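Long-range contacts in mitochondrial enolase superfamily member 1 (Homo sapiens, PDB 4A35), which catalyses the magnesium-dependent dehydration of L-fuconate to 2-keto-3-deoxy-L-fuconate, a step in the breakdown of L-fucose: residues P273-E278 / G301-E306; K221-A226 / M249-Q254. All coordinates share one frame; numbering follows the deposited sequence.

Contact 1. Residues P273-E278 / G301-E306. With MG (magnesium ion), chain B.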
loop_
_atom_site.group_PDB
_atom_site.type_symbol
_atom_site.label_atom_id
_atom_site.label_comp_id
_atom_site.label_asym_id
_atom_site.label_seq_id
_atom_site.Cartn_x
_atom_site.Cartn_y
_atom_site.Cartn_z
ATOM N N PRO A 273 27.570 -4.410 -14.061
ATOM C CA PRO A 273 26.116 -4.285 -14.328
ATOM C C PRO A 273 25.704 -2.845 -14.718
ATOM O O PRO A 273 26.241 -1.885 -14.158
ATOM C CB PRO A 273 25.485 -4.677 -12.981
ATOM C CG PRO A 273 26.501 -4.347 -11.958
ATOM C CD PRO A 273 27.852 -4.627 -12.619
ATOM N N LEU A 274 24.807 -2.685 -15.704
ATOM C CA LEU A 274 24.297 -1.325 -16.026
ATOM C C LEU A 274 23.505 -0.734 -14.832
ATOM O O LEU A 274 23.623 0.458 -14.455
ATOM C CB LEU A 274 23.409 -1.380 -17.286
ATOM C CG LEU A 274 22.646 -0.064 -17.602
ATOM C CD1 LEU A 274 23.641 1.069 -17.994
ATOM C CD2 LEU A 274 21.636 -0.279 -18.713
ATOM N N TRP A 275 22.674 -1.583 -14.220
ATOM C CA TRP A 275 21.902 -1.174 -13.088
ATOM C C TRP A 275 21.700 -2.311 -12.101
ATOM O O TRP A 275 21.844 -3.520 -12.447
ATOM C CB TRP A 275 20.519 -0.599 -13.499
ATOM C CG TRP A 275 19.460 -1.552 -14.003
ATOM C CD1 TRP A 275 18.849 -2.562 -13.306
ATOM C CD2 TRP A 275 18.695 -1.379 -15.209
ATOM N NE1 TRP A 275 17.827 -3.116 -14.068
ATOM C CE2 TRP A 275 17.698 -2.398 -15.228
ATOM C CE3 TRP A 275 18.773 -0.468 -16.296
ATOM C CZ2 TRP A 275 16.764 -2.515 -16.272
ATOM C CZ3 TRP A 275 17.865 -0.601 -17.339
ATOM C CH2 TRP A 275 16.854 -1.595 -17.309
ATOM N N ILE A 276 21.385 -1.907 -10.875
ATOM C CA ILE A 276 20.891 -2.798 -9.812
ATOM C C ILE A 276 19.431 -2.401 -9.586
ATOM O O ILE A 276 19.128 -1.229 -9.256
ATOM C CB ILE A 276 21.723 -2.856 -8.477
ATOM C CG1 ILE A 276 20.945 -3.796 -7.477
ATOM C CG2 ILE A 276 21.890 -1.455 -7.817
ATOM C CD1 ILE A 276 20.917 -5.378 -7.893
ATOM N N GLU A 277 18.542 -3.367 -9.810
ATOM C CA GLU A 277 17.114 -3.134 -9.714
ATOM C C GLU A 277 16.587 -3.580 -8.320
ATOM O O GLU A 277 16.963 -4.649 -7.814
ATOM C CB GLU A 277 16.429 -3.887 -10.858
ATOM C CG GLU A 277 14.900 -3.828 -10.851
ATOM C CD GLU A 277 14.346 -4.497 -12.107
ATOM O OE1 GLU A 277 15.080 -4.503 -13.122
ATOM O OE2 GLU A 277 13.152 -4.894 -12.122
ATOM N N GLU A 278 15.645 -2.775 -7.747
ATOM C CA GLU A 278 15.026 -3.002 -6.451
ATOM C C GLU A 278 16.044 -3.469 -5.385
ATOM O O GLU A 278 15.876 -4.549 -4.797
ATOM C CB GLU A 278 13.868 -4.001 -6.569
ATOM C CG GLU A 278 12.689 -3.446 -7.338
ATOM C CD GLU A 278 11.431 -4.116 -6.839
ATOM O OE1 GLU A 278 11.269 -5.336 -7.107
ATOM O OE2 GLU A 278 10.619 -3.436 -6.171
ATOM N N GLY A 301 24.010 2.225 -11.897
ATOM C CA GLY A 301 22.815 3.039 -11.665
ATOM C C GLY A 301 21.832 2.229 -10.844
ATOM O O GLY A 301 21.911 0.986 -10.793
ATOM N N ILE A 302 20.847 2.929 -10.275
ATOM C CA ILE A 302 19.792 2.260 -9.492
ATOM C C ILE A 302 18.530 2.314 -10.317
ATOM O O ILE A 302 18.214 3.359 -10.900
ATOM C CB ILE A 302 19.628 2.941 -8.083
ATOM C CG1 ILE A 302 20.668 2.366 -7.060
ATOM C CG2 ILE A 302 18.142 2.785 -7.503
ATOM C CD1 ILE A 302 22.195 2.198 -7.445
ATOM N N ALA A 303 17.826 1.180 -10.395
ATOM C CA ALA A 303 16.530 1.047 -11.074
ATOM C C ALA A 303 15.468 0.602 -10.052
ATOM O O ALA A 303 15.732 -0.286 -9.237
ATOM C CB ALA A 303 16.607 -0.003 -12.208
ATOM N N THR A 304 14.259 1.166 -10.116
ATOM C CA THR A 304 13.203 0.628 -9.253
ATOM C C THR A 304 11.876 1.047 -9.825
ATOM O O THR A 304 11.827 1.925 -10.708
ATOM C CB THR A 304 13.371 1.036 -7.728
ATOM O OG1 THR A 304 12.383 0.285 -6.953
ATOM C CG2 THR A 304 13.113 2.562 -7.493
ATOM N N GLY A 305 10.813 0.423 -9.309
ATOM C CA GLY A 305 9.474 0.840 -9.671
ATOM C C GLY A 305 8.420 -0.214 -9.906
ATOM O O GLY A 305 7.241 0.130 -9.840
ATOM N N GLU A 306 8.799 -1.456 -10.255
ATOM C CA GLU A 306 7.763 -2.442 -10.568
ATOM C C GLU A 306 6.713 -2.646 -9.437
ATOM O O GLU A 306 5.584 -2.971 -9.782
ATOM C CB GLU A 306 8.369 -3.806 -10.920
ATOM C CG GLU A 306 8.877 -4.577 -9.731
ATOM C CD GLU A 306 9.566 -5.838 -10.176
ATOM O OE1 GLU A 306 10.472 -5.720 -11.028
ATOM O OE2 GLU A 306 9.175 -6.934 -9.727
HETATM MG MG MG B . 12.305 -6.656 -11.177
HETATM O O HOH W 1 11.438 -2.541 -10.521
HETATM O O HOH W 2 9.532 -1.220 -7.117
HETATM O O HOH W 3 12.361 -1.515 -4.720
HETATM O O HOH W 4 9.625 -7.417 -6.860
HETATM O O HOH W 5 12.600 -6.327 -9.280
HETATM O O HOH W 6 11.048 -8.632 -10.593
HETATM O O HOH W 7 11.749 -7.528 -12.845
#
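Glu277 and Glu306 meet at the magnesium ion, bonded by Glu277 OE2 at 2.2 Å and Glu306 OE1 at 2.1 Å. With CG anti to the backbone N (chi1 176°) and the chain extended beyond it, Glu277 carries OE2 out to the metal. The side chains cross almost perpendicularly, carboxylate planes 69° apart; the 3.0 Å between Glu277 OE2 and Glu306 OE1 reflects the shared metal. Asp251 is the third protein ligand. Trp275 NE1 donates to the anti lone pair of Glu277 OE1 at 3.2 Å; Gln327 also donates there and Lys221 adds a salt bridge, which with the metal bond restricts the carboxylate's rotation.

Four backbone hydrogen bonds join the segments in parallel, Ile276 N to Gly301 O being 2.9 Å. Helix 285-295 connects the strands in a beta-alpha-beta unit of the enolase-superfamily barrel, Glu277 ending its strand and Glu306 just beyond the end of the next.

Ala303 CB sits over the Trp275 five-membered ring, 3.6 Å from its centroid and 10° off the normal, a CH-pi contact. Opposite, beside helix 285-295, Ile276 CG2 and Ile302 CD1 lie 3.7 Å apart.

Glu278 OE2 accepts from Gln254 and from a water bonded to Thr304 OG1.

Contact 2. Residues K221-A226 / M249-Q254. With MG (magnesium ion), chain B.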
loop_
_atom_site.group_PDB
_atom_site.type_symbol
_atom_site.label_atom_id
_atom_site.label_comp_id
_atom_site.label_asym_id
_atom_site.label_seq_id
_atom_site.Cartn_x
_atom_site.Cartn_y
_atom_site.Cartn_z
ATOM N N LYS A 221 19.065 -9.601 -18.200
ATOM C CA LYS A 221 18.897 -9.380 -16.779
ATOM C C LYS A 221 19.222 -10.662 -16.050
ATOM O O LYS A 221 19.039 -11.760 -16.588
ATOM C CB LYS A 221 17.479 -8.869 -16.406
ATOM C CG LYS A 221 17.418 -8.355 -14.960
ATOM C CD LYS A 221 16.465 -7.168 -14.767
ATOM C CE LYS A 221 15.106 -7.740 -14.544
ATOM N NZ LYS A 221 14.074 -6.668 -14.501
ATOM N N VAL A 222 19.699 -10.521 -14.811
ATOM C CA VAL A 222 19.990 -11.655 -13.925
ATOM C C VAL A 222 19.468 -11.337 -12.519
ATOM O O VAL A 222 19.682 -10.237 -12.002
ATOM C CB VAL A 222 21.522 -12.009 -13.926
ATOM C CG1 VAL A 222 22.368 -10.808 -13.471
ATOM C CG2 VAL A 222 21.818 -13.216 -13.043
ATOM N N LYS A 223 18.796 -12.310 -11.897
ATOM C CA LYS A 223 18.330 -12.171 -10.521
ATOM C C LYS A 223 19.466 -12.465 -9.575
ATOM O O LYS A 223 20.215 -13.444 -9.763
ATOM C CB LYS A 223 17.163 -13.139 -10.218
ATOM C CG LYS A 223 15.926 -12.948 -11.077
ATOM C CD LYS A 223 15.311 -11.544 -10.884
ATOM C CE LYS A 223 14.351 -11.288 -12.021
ATOM N NZ LYS A 223 13.282 -10.327 -11.641
ATOM N N VAL A 224 19.527 -11.673 -8.509
ATOM C CA VAL A 224 20.539 -11.770 -7.442
ATOM C C VAL A 224 19.881 -11.559 -6.077
ATOM O O VAL A 224 18.683 -11.211 -6.011
ATOM C CB VAL A 224 21.698 -10.726 -7.671
ATOM C CG1 VAL A 224 22.412 -10.945 -9.032
ATOM C CG2 VAL A 224 21.195 -9.278 -7.518
ATOM N N GLY A 225 20.664 -11.727 -5.007
ATOM C CA GLY A 225 20.247 -11.338 -3.668
ATOM C C GLY A 225 19.900 -12.343 -2.598
ATOM O O GLY A 225 19.587 -11.919 -1.489
ATOM N N ALA A 226 19.906 -13.652 -2.905
ATOM C CA ALA A 226 19.618 -14.676 -1.889
ATOM C C ALA A 226 20.917 -15.258 -1.371
ATOM O O ALA A 226 21.023 -15.600 -0.187
ATOM C CB ALA A 226 18.745 -15.790 -2.489
ATOM N N MET A 249 22.033 -6.470 -16.602
ATOM C CA MET A 249 21.318 -5.803 -15.516
ATOM C C MET A 249 21.108 -6.800 -14.378
ATOM O O MET A 249 20.840 -7.969 -14.642
ATOM C CB MET A 249 19.954 -5.230 -15.966
ATOM C CG MET A 249 20.079 -4.295 -17.109
ATOM S SD MET A 249 19.651 -5.145 -18.677
ATOM C CE MET A 249 18.765 -3.825 -19.383
ATOM N N MET A 250 21.196 -6.338 -13.150
ATOM C CA MET A 250 20.944 -7.181 -11.957
ATOM C C MET A 250 19.647 -6.759 -11.265
ATOM O O MET A 250 19.307 -5.556 -11.255
ATOM C CB MET A 250 22.130 -7.122 -10.989
ATOM C CG MET A 250 23.401 -7.749 -11.604
ATOM S SD MET A 250 24.773 -7.374 -10.504
ATOM C CE MET A 250 26.190 -8.094 -11.415
ATOM N N ASP A 251 18.982 -7.718 -10.596
ATOM C CA ASP A 251 17.694 -7.453 -9.952
ATOM C C ASP A 251 17.653 -8.199 -8.622
ATOM O O ASP A 251 17.738 -9.429 -8.603
ATOM C CB ASP A 251 16.549 -7.902 -10.900
ATOM C CG ASP A 251 15.149 -7.561 -10.375
ATOM O OD1 ASP A 251 15.036 -7.132 -9.204
ATOM O OD2 ASP A 251 14.160 -7.779 -11.117
ATOM N N ALA A 252 17.646 -7.455 -7.514
ATOM C CA ALA A 252 17.667 -8.029 -6.163
ATOM C C ALA A 252 16.264 -8.232 -5.599
ATOM O O ALA A 252 16.181 -8.753 -4.481
ATOM C CB ALA A 252 18.475 -7.144 -5.220
ATOM N N ASN A 253 15.184 -7.784 -6.316
ATOM C CA ASN A 253 13.788 -7.991 -5.812
ATOM C C ASN A 253 13.629 -7.662 -4.301
ATOM O O ASN A 253 12.989 -8.435 -3.521
ATOM C CB ASN A 253 13.343 -9.463 -6.066
ATOM C CG ASN A 253 13.131 -9.725 -7.538
ATOM O OD1 ASN A 253 14.032 -10.212 -8.217
ATOM N ND2 ASN A 253 12.027 -9.229 -8.090
ATOM N N GLN A 254 14.185 -6.467 -3.884
ATOM C CA GLN A 254 13.972 -5.870 -2.549
ATOM C C GLN A 254 14.653 -6.611 -1.406
ATOM O O GLN A 254 14.325 -6.358 -0.258
ATOM C CB GLN A 254 12.429 -5.780 -2.223
ATOM C CG GLN A 254 11.591 -5.264 -3.402
ATOM C CD GLN A 254 10.109 -5.611 -3.283
ATOM O OE1 GLN A 254 9.670 -6.318 -2.361
ATOM N NE2 GLN A 254 9.310 -5.171 -4.259
HETATM MG MG MG B . 12.305 -6.656 -11.177
HETATM O O HOH W 7 11.749 -7.528 -12.845
HETATM O O HOH W 8 16.077 -11.632 -7.253
HETATM O O HOH W 5 12.600 -6.327 -9.280
HETATM O O HOH W 6 11.048 -8.632 -10.593
#
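The carboxylate of Asp251 is met by Lys223 NZ from above its plane: the salt-bridge bond from Lys223 NZ to Asp251 OD2 measures 2.7 Å and rises 55° out of that plane. Asp251 OD2 is also the metal-bonding oxygen, 2.2 Å from the magnesium ion. Asp251 OD1 is approached on its anti side, 32° out of plane, by the backbone N of Asn253 at 3.0 Å, which closes an Asx turn; a metal-bound water donates to Asp251 OD1 as well. The Asn253 amide crosses Lys223, Asn253 OD1 lying 3.2 Å from Lys223 CD, while Asn253 ND2 donates to another water of the metal.

A bend at chi2 (-62°) brings the Lys223 chain alongside Asp251, so that the amine reaches OD2. Lys223 is probably the proton donor/acceptor and Asn253 a substrate-binding residue, as in relatives. A methionine in place of Lys223 would probably leave Asp251 OD2 without its salt-bridge partner, the methyl end having no proton to give it. Lys221, probably a substrate-binding residue, lies in the second shell of the metal: Lys221 NZ donates to a metal-bound water at 3.0 Å, and Tyr191 and Glu387 also hold it.

Beneath the site the strands run parallel. Val222 N to Met249 O is 2.8 Å, and Val222 O and Asp251 O accept the next two backbone bonds, from Asp251 N and Val224 N. On the face away from the lysines, Val222 CG1 and Met250 CG lie side by side 3.7 Å apart.

That apolar face packs on helix 228-242, where Val222 touches Ile238 and Met250 touches Cys235, and on helix 258-268 through Met265 and Leu268. Within the barrel, strand 219-223 bonds to strand 188-192 through Lys221 and Thr192, and strand 247-251 has strand 275-277 as its other neighbour.

Along the chain, contact 2 comes first: strand 219-223 leads through helix 228-242 back to strand 247-251, closing one beta-alpha-beta loop. The chain then passes through helix 258-268 to strand 275-277, and contact 1 closes a second loop round helix 285-295 at strand 301-304. The loops follow in series, neither nested nor crossed. Their inner strands are neighbours, joined by probable hydrogen bonds such as Glu277 N to Met250 O at 2.7 Å and Glu278 O to Gln254 N, also 2.7 Å. Four successive barrel strands are thus tied together, and both contacts converge on one magnesium ion, contact 2 supplying one protein ligand and contact 1 two.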